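Local coordinates for histidine-rich glycoprotein (Oryctolagus cuniculus, PDB 4CCV) that is a plasma adapter glycoprotein that binds heparin, heme, plasminogen, thrombospondin and divalent metal ions and is implicated in regulating coagulation, fibrinolysis and angiogenesis, here its second cystatin domain, at residues S17-L22 with F35-V40; F58-C63 with G75-D80; H71-F76 with C100-F105. All coordinates share one frame; numbering follows the deposited sequence.

How the contacts relate
All three contacts belong to one cystatin domain, an antiparallel sheet with a helix packed on one face. Contact 1 lays the helix on strand 35-47 and is made almost wholly of apolar side chains, with a water at its exposed margin. Contact 2 is the buried one: it pairs strands 51-62 and 73-84 by backbone bonds and puts a phenylalanine against a cystine under the helix. Contact 3 pairs the same strand 73-84 with the outermost strand 95-104, and several of its aromatic rings lie at the surface. Contacts 2 and 3 share Gly75 and Phe76 and are tied by the Cys77-Cys100 disulfide. Contacts 1 and 2 both reach the glutathione and the glycan.

Contact 1: S17-L22 with F35-V40; sequences SADKAL and FRVDRV. With NAG (2-acetamido-2-deoxy-beta-D-glucopyranose), chain B; GSH (glutathione), chain C.
This contact is the helix-on-sheet packing of the cystatin fold, where helix 15-27 packs against strand 35-47. Ala18, Leu22 and Val37 carry it. The two short segments run roughly antiparallel, at 153°, with their axes 8.3 Å apart at closest approach. Leu22 reaches the strand with one methyl. Its CG is anti to the backbone N (chi1 -178°), which points the branch at the strand, and CD2 is the methyl that touches. CD2 of Leu22 lies 3.7 Å from Arg36 CA and 3.9 Å from Val37 CG2. The same Val37 methyl sits 4.1 Å from Ala18 CB, so it touches two residues one helical turn apart. Val40 CG2 approaches Ala18 CB from further along the strand.

Asp19 stands at the exposed margin. Its side chain crosses that of Val37 at about a right angle, with OD1 3.5 Å from Val37 CG2. A water accepts from Val37 N at 3.0 Å and donates a weak bond to Asp19 OD1. The backbone NH of Val37 is thus satisfied through solvent.

Arg36 turns away from the helix. Its extended chain brings NH1 to OE1 of the bound glutathione, a 2.9 Å hydrogen bond made in the guanidinium plane. Phe35 holds its ring edge near the glycan, with CE1 3.5 Å from NAG N2. On the neighbouring strand 51-62, Phe58 touches Ala18 and Val60 touches Phe35. On the same helix, Ala21 rests on Ala79 of strand 73-84 and Ile98 of strand 95-104.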
loop_
_atom_site.group_PDB
_atom_site.type_symbol
_atom_site.label_atom_id
_atom_site.label_comp_id
_atom_site.label_asym_id
_atom_site.label_seq_id
_atom_site.Cartn_x
_atom_site.Cartn_y
_atom_site.Cartn_z
ATOM N N SER A 17 2.107 5.122 7.551
ATOM C CA SER A 17 0.738 4.976 7.106
ATOM C C SER A 17 0.609 3.656 6.292
ATOM O O SER A 17 -0.417 2.938 6.377
ATOM C CB SER A 17 0.302 6.211 6.310
ATOM O OG SER A 17 0.215 7.423 7.110
ATOM N N ALA A 18 1.599 3.397 5.449
ATOM C CA ALA A 18 1.607 2.150 4.638
ATOM C C ALA A 18 1.732 0.954 5.537
ATOM O O ALA A 18 1.023 -0.008 5.349
ATOM C CB ALA A 18 2.754 2.134 3.584
ATOM N N ASP A 19 2.657 1.001 6.509
ATOM C CA ASP A 19 2.801 -0.079 7.500
ATOM C C ASP A 19 1.479 -0.381 8.195
ATOM O O ASP A 19 1.090 -1.528 8.328
ATOM C CB ASP A 19 3.851 0.263 8.590
ATOM C CG ASP A 19 5.290 0.312 8.061
ATOM O OD1 ASP A 19 5.583 -0.243 6.984
ATOM O OD2 ASP A 19 6.159 0.886 8.756
ATOM N N LYS A 20 0.834 0.658 8.713
ATOM C CA LYS A 20 -0.433 0.465 9.409
ATOM C C LYS A 20 -1.574 -0.019 8.481
ATOM O O LYS A 20 -2.396 -0.818 8.861
ATOM C CB LYS A 20 -0.877 1.755 10.123
ATOM C CG LYS A 20 -2.202 1.547 10.845
ATOM C CD LYS A 20 -2.582 2.637 11.859
ATOM C CE LYS A 20 -3.755 2.191 12.761
ATOM N NZ LYS A 20 -3.909 3.079 13.957
ATOM N N ALA A 21 -1.655 0.493 7.273
ATOM C CA ALA A 21 -2.667 -0.001 6.367
ATOM C C ALA A 21 -2.446 -1.469 6.020
ATOM O O ALA A 21 -3.413 -2.233 5.937
ATOM C CB ALA A 21 -2.686 0.820 5.119
ATOM N N LEU A 22 -1.202 -1.876 5.796
ATOM C CA LEU A 22 -0.952 -3.282 5.587
ATOM C C LEU A 22 -1.328 -4.174 6.791
ATOM O O LEU A 22 -1.907 -5.280 6.632
ATOM C CB LEU A 22 0.484 -3.520 5.150
ATOM C CG LEU A 22 0.887 -4.979 4.840
ATOM C CD1 LEU A 22 0.124 -5.583 3.688
ATOM C CD2 LEU A 22 2.373 -5.070 4.556
ATOM N N PHE A 35 3.221 -10.555 5.300
ATOM C CA PHE A 35 3.612 -9.522 4.348
ATOM C C PHE A 35 4.249 -8.283 5.045
ATOM O O PHE A 35 3.917 -7.966 6.186
ATOM C CB PHE A 35 2.416 -9.102 3.469
ATOM C CG PHE A 35 2.183 -9.964 2.249
ATOM C CD1 PHE A 35 1.892 -11.311 2.350
ATOM C CD2 PHE A 35 2.206 -9.398 0.993
ATOM C CE1 PHE A 35 1.664 -12.096 1.224
ATOM C CE2 PHE A 35 1.945 -10.151 -0.148
ATOM C CZ PHE A 35 1.694 -11.508 -0.039
ATOM N N ARG A 36 5.179 -7.627 4.352
ATOM C CA ARG A 36 5.801 -6.373 4.831
ATOM C C ARG A 36 5.939 -5.381 3.692
ATOM O O ARG A 36 5.976 -5.771 2.548
ATOM C CB ARG A 36 7.161 -6.659 5.407
ATOM C CG ARG A 36 7.089 -7.650 6.534
ATOM C CD ARG A 36 8.489 -7.791 7.086
ATOM N NE ARG A 36 8.580 -8.666 8.247
ATOM C CZ ARG A 36 9.730 -8.974 8.847
ATOM N NH1 ARG A 36 10.889 -8.486 8.387
ATOM N NH2 ARG A 36 9.721 -9.773 9.910
ATOM N N VAL A 37 5.910 -4.089 4.018
ATOM C CA VAL A 37 6.012 -3.031 3.032
ATOM C C VAL A 37 7.419 -3.045 2.509
ATOM O O VAL A 37 8.383 -3.157 3.324
ATOM C CB VAL A 37 5.733 -1.631 3.715
ATOM C CG1 VAL A 37 6.076 -0.495 2.760
ATOM C CG2 VAL A 37 4.262 -1.636 4.099
ATOM N N ASP A 38 7.537 -2.939 1.180
ATOM C CA ASP A 38 8.831 -2.855 0.520
ATOM C C ASP A 38 9.140 -1.329 0.437
ATOM O O ASP A 38 9.913 -0.830 1.277
ATOM C CB ASP A 38 8.817 -3.568 -0.837
ATOM C CG ASP A 38 10.223 -3.750 -1.415
ATOM O OD1 ASP A 38 11.170 -3.088 -0.902
ATOM O OD2 ASP A 38 10.376 -4.546 -2.381
ATOM N N ARG A 39 8.561 -0.602 -0.528
ATOM C CA ARG A 39 8.845 0.844 -0.721
ATOM C C ARG A 39 7.506 1.554 -0.878
ATOM O O ARG A 39 6.576 0.984 -1.494
ATOM C CB ARG A 39 9.598 1.143 -2.016
ATOM C CG ARG A 39 10.999 0.603 -2.086
ATOM C CD ARG A 39 11.739 0.936 -3.370
ATOM N NE ARG A 39 12.982 0.129 -3.360
ATOM C CZ ARG A 39 13.255 -0.912 -4.181
ATOM N NH1 ARG A 39 12.442 -1.249 -5.174
ATOM N NH2 ARG A 39 14.397 -1.591 -4.062
ATOM N N VAL A 40 7.412 2.785 -0.376
ATOM C CA VAL A 40 6.334 3.687 -0.756
ATOM C C VAL A 40 6.667 4.195 -2.139
ATOM O O VAL A 40 7.755 4.740 -2.323
ATOM C CB VAL A 40 6.188 4.850 0.263
ATOM C CG1 VAL A 40 5.068 5.785 -0.157
ATOM C CG2 VAL A 40 5.826 4.298 1.617
HETATM C C1 NAG B . 2.472 -15.934 0.437
HETATM C C2 NAG B . 1.097 -16.141 -0.145
HETATM C C3 NAG B . 0.514 -17.356 0.552
HETATM C C4 NAG B . 1.385 -18.583 0.491
HETATM C C5 NAG B . 2.803 -18.309 0.965
HETATM C C6 NAG B . 3.764 -19.479 0.607
HETATM C C7 NAG B . -0.517 -14.371 -0.808
HETATM C C8 NAG B . -1.500 -13.281 -0.384
HETATM N N2 NAG B . 0.157 -15.052 0.114
HETATM O O3 NAG B . -0.709 -17.623 -0.038
HETATM O O4 NAG B . 0.834 -19.468 1.425
HETATM O O5 NAG B . 3.288 -17.104 0.379
HETATM O O6 NAG B . 3.623 -19.695 -0.803
HETATM O O7 NAG B . -0.344 -14.524 -2.001
HETATM N N1 GSH C . 12.692 -6.670 0.637
HETATM C CA1 GSH C . 12.944 -5.822 1.780
HETATM C C1 GSH C . 14.309 -6.202 2.342
HETATM O O11 GSH C . 15.294 -6.149 1.552
HETATM O O12 GSH C . 14.488 -6.573 3.514
HETATM C CB1 GSH C . 11.661 -5.945 2.592
HETATM C CG1 GSH C . 11.893 -5.931 4.092
HETATM C CD1 GSH C . 11.955 -7.308 4.715
HETATM O OE1 GSH C . 11.820 -7.313 5.901
HETATM N N2 GSH C . 12.114 -8.494 4.067
HETATM C CA2 GSH C . 12.093 -9.732 4.860
HETATM C C2 GSH C . 13.345 -10.035 5.667
HETATM O O2 GSH C . 13.238 -10.859 6.572
HETATM C CB2 GSH C . 11.757 -10.899 3.951
HETATM S SG2 GSH C . 10.239 -10.451 3.044
HETATM N N3 GSH C . 14.507 -9.438 5.319
HETATM C CA3 GSH C . 15.841 -9.782 5.843
HETATM C C3 GSH C . 15.907 -9.898 7.352
HETATM O O31 GSH C . 15.586 -8.898 8.037
HETATM O O32 GSH C . 16.273 -10.991 7.859
HETATM O O HOH W 1 5.307 -3.557 6.949
#

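Contact 2: F58-C63 with G75-D80. With NAG (2-acetamido-2-deoxy-beta-D-glucopyranose), chain B; GSH (glutathione), chain C.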
loop_
_atom_site.group_PDB
_atom_site.type_symbol
_atom_site.label_atom_id
_atom_site.label_comp_id
_atom_site.label_asym_id
_atom_site.label_seq_id
_atom_site.Cartn_x
_atom_site.Cartn_y
_atom_site.Cartn_z
ATOM N N PHE A 58 2.080 1.587 -2.581
ATOM C CA PHE A 58 3.237 0.942 -1.966
ATOM C C PHE A 58 3.437 -0.485 -2.432
ATOM O O PHE A 58 2.468 -1.146 -2.846
ATOM C CB PHE A 58 3.256 1.093 -0.416
ATOM C CG PHE A 58 2.141 0.449 0.312
ATOM C CD1 PHE A 58 0.940 1.117 0.502
ATOM C CD2 PHE A 58 2.286 -0.799 0.873
ATOM C CE1 PHE A 58 -0.070 0.547 1.247
ATOM C CE2 PHE A 58 1.266 -1.395 1.586
ATOM C CZ PHE A 58 0.092 -0.688 1.811
ATOM N N SER A 59 4.713 -0.931 -2.453
ATOM C CA SER A 59 5.034 -2.297 -2.791
ATOM C C SER A 59 5.107 -3.080 -1.506
ATOM O O SER A 59 5.389 -2.507 -0.446
ATOM C CB SER A 59 6.355 -2.417 -3.568
ATOM O OG SER A 59 7.320 -1.577 -3.031
ATOM N N VAL A 60 4.814 -4.375 -1.620
ATOM C CA VAL A 60 4.886 -5.327 -0.528
ATOM C C VAL A 60 5.648 -6.604 -0.920
ATOM O O VAL A 60 5.751 -6.902 -2.089
ATOM C CB VAL A 60 3.474 -5.674 -0.002
ATOM C CG1 VAL A 60 2.827 -4.409 0.597
ATOM C CG2 VAL A 60 2.562 -6.321 -1.076
ATOM N N ARG A 61 6.133 -7.347 0.074
ATOM C CA ARG A 61 6.737 -8.655 -0.124
ATOM C C ARG A 61 6.063 -9.690 0.759
ATOM O O ARG A 61 5.691 -9.422 1.895
ATOM C CB ARG A 61 8.225 -8.635 0.256
ATOM C CG ARG A 61 9.092 -7.797 -0.657
ATOM C CD ARG A 61 8.995 -8.247 -2.113
ATOM N NE ARG A 61 10.041 -7.613 -2.930
ATOM C CZ ARG A 61 10.681 -8.196 -3.954
ATOM N NH1 ARG A 61 10.398 -9.452 -4.290
ATOM N NH2 ARG A 61 11.630 -7.527 -4.621
ATOM N N ASN A 62 5.943 -10.894 0.215
ATOM C CA ASN A 62 5.406 -12.034 0.931
ATOM C C ASN A 62 6.547 -12.719 1.642
ATOM O O ASN A 62 7.261 -13.550 1.030
ATOM C CB ASN A 62 4.769 -13.005 -0.074
ATOM C CG ASN A 62 4.108 -14.173 0.594
ATOM O OD1 ASN A 62 4.430 -14.515 1.722
ATOM N ND2 ASN A 62 3.182 -14.808 -0.103
ATOM N N CYS A 63 6.759 -12.379 2.910
ATOM C CA CYS A 63 7.984 -12.856 3.573
ATOM C C CYS A 63 8.005 -14.359 3.816
ATOM O O CYS A 63 9.088 -14.925 4.077
ATOM C CB CYS A 63 8.266 -12.115 4.873
ATOM S SG CYS A 63 8.473 -10.337 4.541
ATOM N N GLY A 75 3.828 -7.545 -4.347
ATOM C CA GLY A 75 2.480 -7.018 -4.503
ATOM C C GLY A 75 2.474 -5.520 -4.586
ATOM O O GLY A 75 3.427 -4.866 -4.184
ATOM N N PHE A 76 1.380 -4.958 -5.088
ATOM C CA PHE A 76 1.179 -3.524 -4.989
ATOM C C PHE A 76 -0.083 -3.319 -4.156
ATOM O O PHE A 76 -1.054 -4.056 -4.362
ATOM C CB PHE A 76 0.969 -2.936 -6.419
ATOM C CG PHE A 76 2.220 -2.601 -7.176
ATOM C CD1 PHE A 76 3.237 -1.862 -6.600
ATOM C CD2 PHE A 76 2.374 -2.996 -8.523
ATOM C CE1 PHE A 76 4.365 -1.545 -7.298
ATOM C CE2 PHE A 76 3.509 -2.636 -9.233
ATOM C CZ PHE A 76 4.530 -1.940 -8.610
ATOM N N CYS A 77 -0.090 -2.301 -3.269
ATOM C CA CYS A 77 -1.248 -1.894 -2.518
ATOM C C CYS A 77 -1.481 -0.410 -2.720
ATOM O O CYS A 77 -0.554 0.365 -2.986
ATOM C CB CYS A 77 -1.121 -2.170 -1.019
ATOM S SG CYS A 77 -0.742 -3.878 -0.569
ATOM N N ARG A 78 -2.751 -0.028 -2.596
ATOM C CA ARG A 78 -3.121 1.368 -2.473
ATOM C C ARG A 78 -3.937 1.498 -1.199
ATOM O O ARG A 78 -4.907 0.779 -1.024
ATOM C CB ARG A 78 -3.965 1.857 -3.672
ATOM C CG ARG A 78 -4.551 3.245 -3.438
ATOM C CD ARG A 78 -5.134 3.926 -4.668
ATOM N NE ARG A 78 -4.038 4.443 -5.480
ATOM C CZ ARG A 78 -4.195 5.178 -6.576
ATOM N NH1 ARG A 78 -5.406 5.446 -7.054
ATOM N NH2 ARG A 78 -3.131 5.604 -7.249
ATOM N N ALA A 79 -3.541 2.441 -0.351
ATOM C CA ALA A 79 -4.290 2.843 0.812
ATOM C C ALA A 79 -4.851 4.228 0.591
ATOM O O ALA A 79 -4.131 5.203 0.360
ATOM C CB ALA A 79 -3.424 2.820 2.072
ATOM N N ASP A 80 -6.143 4.332 0.774
ATOM C CA ASP A 80 -6.817 5.602 0.655
ATOM C C ASP A 80 -7.004 6.113 2.069
ATOM O O ASP A 80 -7.861 5.587 2.788
ATOM C CB ASP A 80 -8.165 5.445 -0.032
ATOM C CG ASP A 80 -9.069 6.700 0.126
ATOM O OD1 ASP A 80 -8.620 7.795 0.603
ATOM O OD2 ASP A 80 -10.260 6.570 -0.195
HETATM C C1 NAG B . 2.472 -15.934 0.437
HETATM C C2 NAG B . 1.097 -16.141 -0.145
HETATM C C3 NAG B . 0.514 -17.356 0.552
HETATM C C4 NAG B . 1.385 -18.583 0.491
HETATM C C5 NAG B . 2.803 -18.309 0.965
HETATM C C6 NAG B . 3.764 -19.479 0.607
HETATM C C7 NAG B . -0.517 -14.371 -0.808
HETATM C C8 NAG B . -1.500 -13.281 -0.384
HETATM N N2 NAG B . 0.157 -15.052 0.114
HETATM O O3 NAG B . -0.709 -17.623 -0.038
HETATM O O4 NAG B . 0.834 -19.468 1.425
HETATM O O5 NAG B . 3.288 -17.104 0.379
HETATM O O6 NAG B . 3.623 -19.695 -0.803
HETATM O O7 NAG B . -0.344 -14.524 -2.001
HETATM N N1 GSH C . 12.692 -6.670 0.637
HETATM C CA1 GSH C . 12.944 -5.822 1.780
HETATM C C1 GSH C . 14.309 -6.202 2.342
HETATM O O11 GSH C . 15.294 -6.149 1.552
HETATM O O12 GSH C . 14.488 -6.573 3.514
HETATM C CB1 GSH C . 11.661 -5.945 2.592
HETATM C CG1 GSH C . 11.893 -5.931 4.092
HETATM C CD1 GSH C . 11.955 -7.308 4.715
HETATM O OE1 GSH C . 11.820 -7.313 5.901
HETATM N N2 GSH C . 12.114 -8.494 4.067
HETATM C CA2 GSH C . 12.093 -9.732 4.860
HETATM C C2 GSH C . 13.345 -10.035 5.667
HETATM O O2 GSH C . 13.238 -10.859 6.572
HETATM C CB2 GSH C . 11.757 -10.899 3.951
HETATM S SG2 GSH C . 10.239 -10.451 3.044
HETATM N N3 GSH C . 14.507 -9.438 5.319
HETATM C CA3 GSH C . 15.841 -9.782 5.843
HETATM C C3 GSH C . 15.907 -9.898 7.352
HETATM O O31 GSH C . 15.586 -8.898 8.037
HETATM O O32 GSH C . 16.273 -10.991 7.859
#
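Phe58 and Cys77 face each other as a hydrogen-bonded antiparallel pair. Phe58 N donates to Cys77 O at 2.9 Å, and Cys77 N donates to Phe58 O at 2.8 Å. Both bonds are nearly straight at hydrogen, so the N-H and the C=O of both residues are satisfied. The next such pair is joined by Val60 N to Gly75 O and Gly75 N to Val60 O, both 3.0 Å. Here each donor stands above the plane of the carbonyl it meets. Val60 CG2 also presses on Gly75 CA at 3.5 Å, a tight fit on the side where glycine carries no side chain. Between these pairs, Ser59 CA and Phe76 CA each turn a hydrogen to a carbonyl oxygen, Gly75 O and Phe58 O respectively.

The backbone of Ser59 bonds to Asp38 and Arg39, so the pairing continues into strand 35-47. The Ser59 hydroxyl meets Glu41 OE2 and Arg39 N there, and Arg61 NE forms a salt bridge with Asp38.

On the helix-facing side, Cys77 CB sits over one face of the Phe58 ring, toward the rim. The Phe58 chi1 of 64° swings the ring across to the neighbouring strand. Cys77 CB makes a CH-pi contact, 3.7 Å from the ring centroid of Phe58. Cys77 SG meets the ring obliquely, touches Val60 CG1 and bonds to Cys100.

Asn62 ND2 is covalently joined to NAG C1. Cys63 SG is joined to SG2 of glutathione in a mixed disulfide, stretched in the model. The hairpin of strands 51-62 and 73-84 belongs to the cystatin fold; the glutathionylated cysteine is a feature seen in this structure.

Contact 3: H71-F76 with C100-F105; sequences HPAFGF and CEVFNF
Pro72 and Phe105 lie side by side at the open end of the strand pair. Pro72 CD is 3.8 Å from Phe105 CB, and Phe105 N donates to Pro72 O at 3.0 Å. A chi1 of -173° turns the Phe105 ring away from its own backbone N, along the proline, where it meets the His71 ring obliquely, the two side chains crossing at about a right angle. Further in, Phe74 and Phe103 exchange two backbone bonds, the shorter being Phe103 N to Phe74 O at 2.7 Å. Two more run from Phe76 N to Glu101 O and from Glu101 N to Phe76 O, both 2.9 Å. The non-hydrogen-bonded pair between them brings Gly75 CA within 4.0 Å of Val102 CA.

These rungs belong to the beta hairpin of strands 73-84 and 95-104, the latter being an outermost strand of the cystatin sheet. The two faces of the hairpin differ. On one, the Phe74 and Phe76 rings meet edge-to-face (T-shaped), with CE1 of Phe74 over the centre of the Phe76 ring. On the other, Ala73 CB comes within 3.1 Å of Asn104 OD1.

Asn104 ND2 bonds to Glu107 OE1, which would help fix the turn of the amide. Arg61 of strand 51-62 reaches Ala73 O, and Arg65 reaches His71 O. Phe103 meets the ring of His108, while Val102 touches Tyr32 and the glycan.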
loop_
_atom_site.group_PDB
_atom_site.type_symbol
_atom_site.label_atom_id
_atom_site.label_comp_id
_atom_site.label_asym_id
_atom_site.label_seq_id
_atom_site.Cartn_x
_atom_site.Cartn_y
_atom_site.Cartn_z
ATOM N N HIS A 71 9.260 -19.757 -4.507
ATOM C CA HIS A 71 9.082 -18.815 -5.602
ATOM C C HIS A 71 8.891 -17.386 -5.015
ATOM O O HIS A 71 8.079 -17.194 -4.116
ATOM C CB HIS A 71 7.885 -19.235 -6.431
ATOM C CG HIS A 71 8.147 -20.480 -7.237
ATOM N ND1 HIS A 71 7.383 -21.638 -7.159
ATOM C CD2 HIS A 71 9.071 -20.712 -8.179
ATOM C CE1 HIS A 71 7.846 -22.532 -8.014
ATOM N NE2 HIS A 71 8.863 -21.987 -8.662
ATOM N N PRO A 72 9.630 -16.400 -5.550
ATOM C CA PRO A 72 9.467 -15.007 -5.141
ATOM C C PRO A 72 8.044 -14.462 -5.389
ATOM O O PRO A 72 7.322 -14.952 -6.286
ATOM C CB PRO A 72 10.528 -14.264 -5.993
ATOM C CG PRO A 72 11.498 -15.270 -6.418
ATOM C CD PRO A 72 10.782 -16.589 -6.456
ATOM N N ALA A 73 7.646 -13.464 -4.591
ATOM C CA ALA A 73 6.363 -12.790 -4.796
ATOM C C ALA A 73 6.500 -11.312 -4.472
ATOM O O ALA A 73 7.538 -10.867 -3.898
ATOM C CB ALA A 73 5.215 -13.488 -4.072
ATOM N N PHE A 74 5.620 -10.531 -5.074
ATOM C CA PHE A 74 5.641 -9.065 -4.910
ATOM C C PHE A 74 4.181 -8.664 -4.961
ATOM O O PHE A 74 3.354 -9.402 -5.497
ATOM C CB PHE A 74 6.511 -8.464 -6.030
ATOM C CG PHE A 74 6.435 -6.979 -6.165
ATOM C CD1 PHE A 74 5.380 -6.361 -6.906
ATOM C CD2 PHE A 74 7.424 -6.163 -5.590
ATOM C CE1 PHE A 74 5.321 -4.976 -7.028
ATOM C CE2 PHE A 74 7.369 -4.780 -5.736
ATOM C CZ PHE A 74 6.322 -4.196 -6.461
ATOM N N GLY A 75 3.828 -7.545 -4.347
ATOM C CA GLY A 75 2.480 -7.018 -4.503
ATOM C C GLY A 75 2.474 -5.520 -4.586
ATOM O O GLY A 75 3.427 -4.866 -4.184
ATOM N N PHE A 76 1.380 -4.958 -5.088
ATOM C CA PHE A 76 1.179 -3.524 -4.989
ATOM C C PHE A 76 -0.083 -3.319 -4.156
ATOM O O PHE A 76 -1.054 -4.056 -4.362
ATOM C CB PHE A 76 0.969 -2.936 -6.419
ATOM C CG PHE A 76 2.220 -2.601 -7.176
ATOM C CD1 PHE A 76 3.237 -1.862 -6.600
ATOM C CD2 PHE A 76 2.374 -2.996 -8.523
ATOM C CE1 PHE A 76 4.365 -1.545 -7.298
ATOM C CE2 PHE A 76 3.509 -2.636 -9.233
ATOM C CZ PHE A 76 4.530 -1.940 -8.610
ATOM N N CYS A 100 -4.967 -4.646 -2.295
ATOM C CA CYS A 100 -3.711 -5.176 -2.677
ATOM C C CYS A 100 -3.868 -6.223 -3.802
ATOM O O CYS A 100 -4.914 -6.910 -3.889
ATOM C CB CYS A 100 -3.039 -5.880 -1.510
ATOM S SG CYS A 100 -2.550 -4.827 -0.063
ATOM N N GLU A 101 -2.812 -6.360 -4.599
ATOM C CA GLU A 101 -2.764 -7.352 -5.685
ATOM C C GLU A 101 -1.364 -7.942 -5.634
ATOM O O GLU A 101 -0.410 -7.181 -5.436
ATOM C CB GLU A 101 -2.935 -6.647 -7.013
ATOM C CG GLU A 101 -4.322 -6.082 -7.241
ATOM C CD GLU A 101 -5.398 -7.160 -7.391
ATOM O OE1 GLU A 101 -5.070 -8.280 -7.859
ATOM O OE2 GLU A 101 -6.566 -6.871 -7.045
ATOM N N VAL A 102 -1.240 -9.253 -5.813
ATOM C CA VAL A 102 0.028 -9.951 -5.671
ATOM C C VAL A 102 0.445 -10.485 -7.051
ATOM O O VAL A 102 -0.398 -10.715 -7.919
ATOM C CB VAL A 102 -0.161 -11.105 -4.703
ATOM C CG1 VAL A 102 1.070 -11.960 -4.607
ATOM C CG2 VAL A 102 -0.477 -10.548 -3.343
ATOM N N PHE A 103 1.741 -10.628 -7.225
ATOM C CA PHE A 103 2.369 -11.038 -8.476
ATOM C C PHE A 103 3.329 -12.163 -8.054
ATOM O O PHE A 103 4.367 -11.881 -7.438
ATOM C CB PHE A 103 3.163 -9.871 -9.089
ATOM C CG PHE A 103 3.755 -10.165 -10.464
ATOM C CD1 PHE A 103 2.932 -10.545 -11.547
ATOM C CD2 PHE A 103 5.097 -9.993 -10.707
ATOM C CE1 PHE A 103 3.469 -10.772 -12.812
ATOM C CE2 PHE A 103 5.634 -10.251 -11.972
ATOM C CZ PHE A 103 4.820 -10.635 -13.009
ATOM N N ASN A 104 2.970 -13.412 -8.345
ATOM C CA ASN A 104 3.771 -14.605 -7.975
ATOM C C ASN A 104 4.629 -15.083 -9.176
ATOM O O ASN A 104 4.153 -15.232 -10.295
ATOM C CB ASN A 104 2.895 -15.774 -7.482
ATOM C CG ASN A 104 2.188 -15.467 -6.184
ATOM O OD1 ASN A 104 2.780 -15.006 -5.217
ATOM N ND2 ASN A 104 0.879 -15.719 -6.168
ATOM N N PHE A 105 5.912 -15.230 -8.927
ATOM C CA PHE A 105 6.884 -15.644 -9.918
ATOM C C PHE A 105 6.421 -16.838 -10.769
ATOM O O PHE A 105 6.573 -16.831 -11.975
ATOM C CB PHE A 105 8.187 -15.987 -9.173
ATOM C CG PHE A 105 9.343 -16.268 -10.071
ATOM C CD1 PHE A 105 10.147 -15.247 -10.508
ATOM C CD2 PHE A 105 9.646 -17.573 -10.438
ATOM C CE1 PHE A 105 11.219 -15.508 -11.337
ATOM C CE2 PHE A 105 10.757 -17.843 -11.260
ATOM C CZ PHE A 105 11.501 -16.791 -11.724
#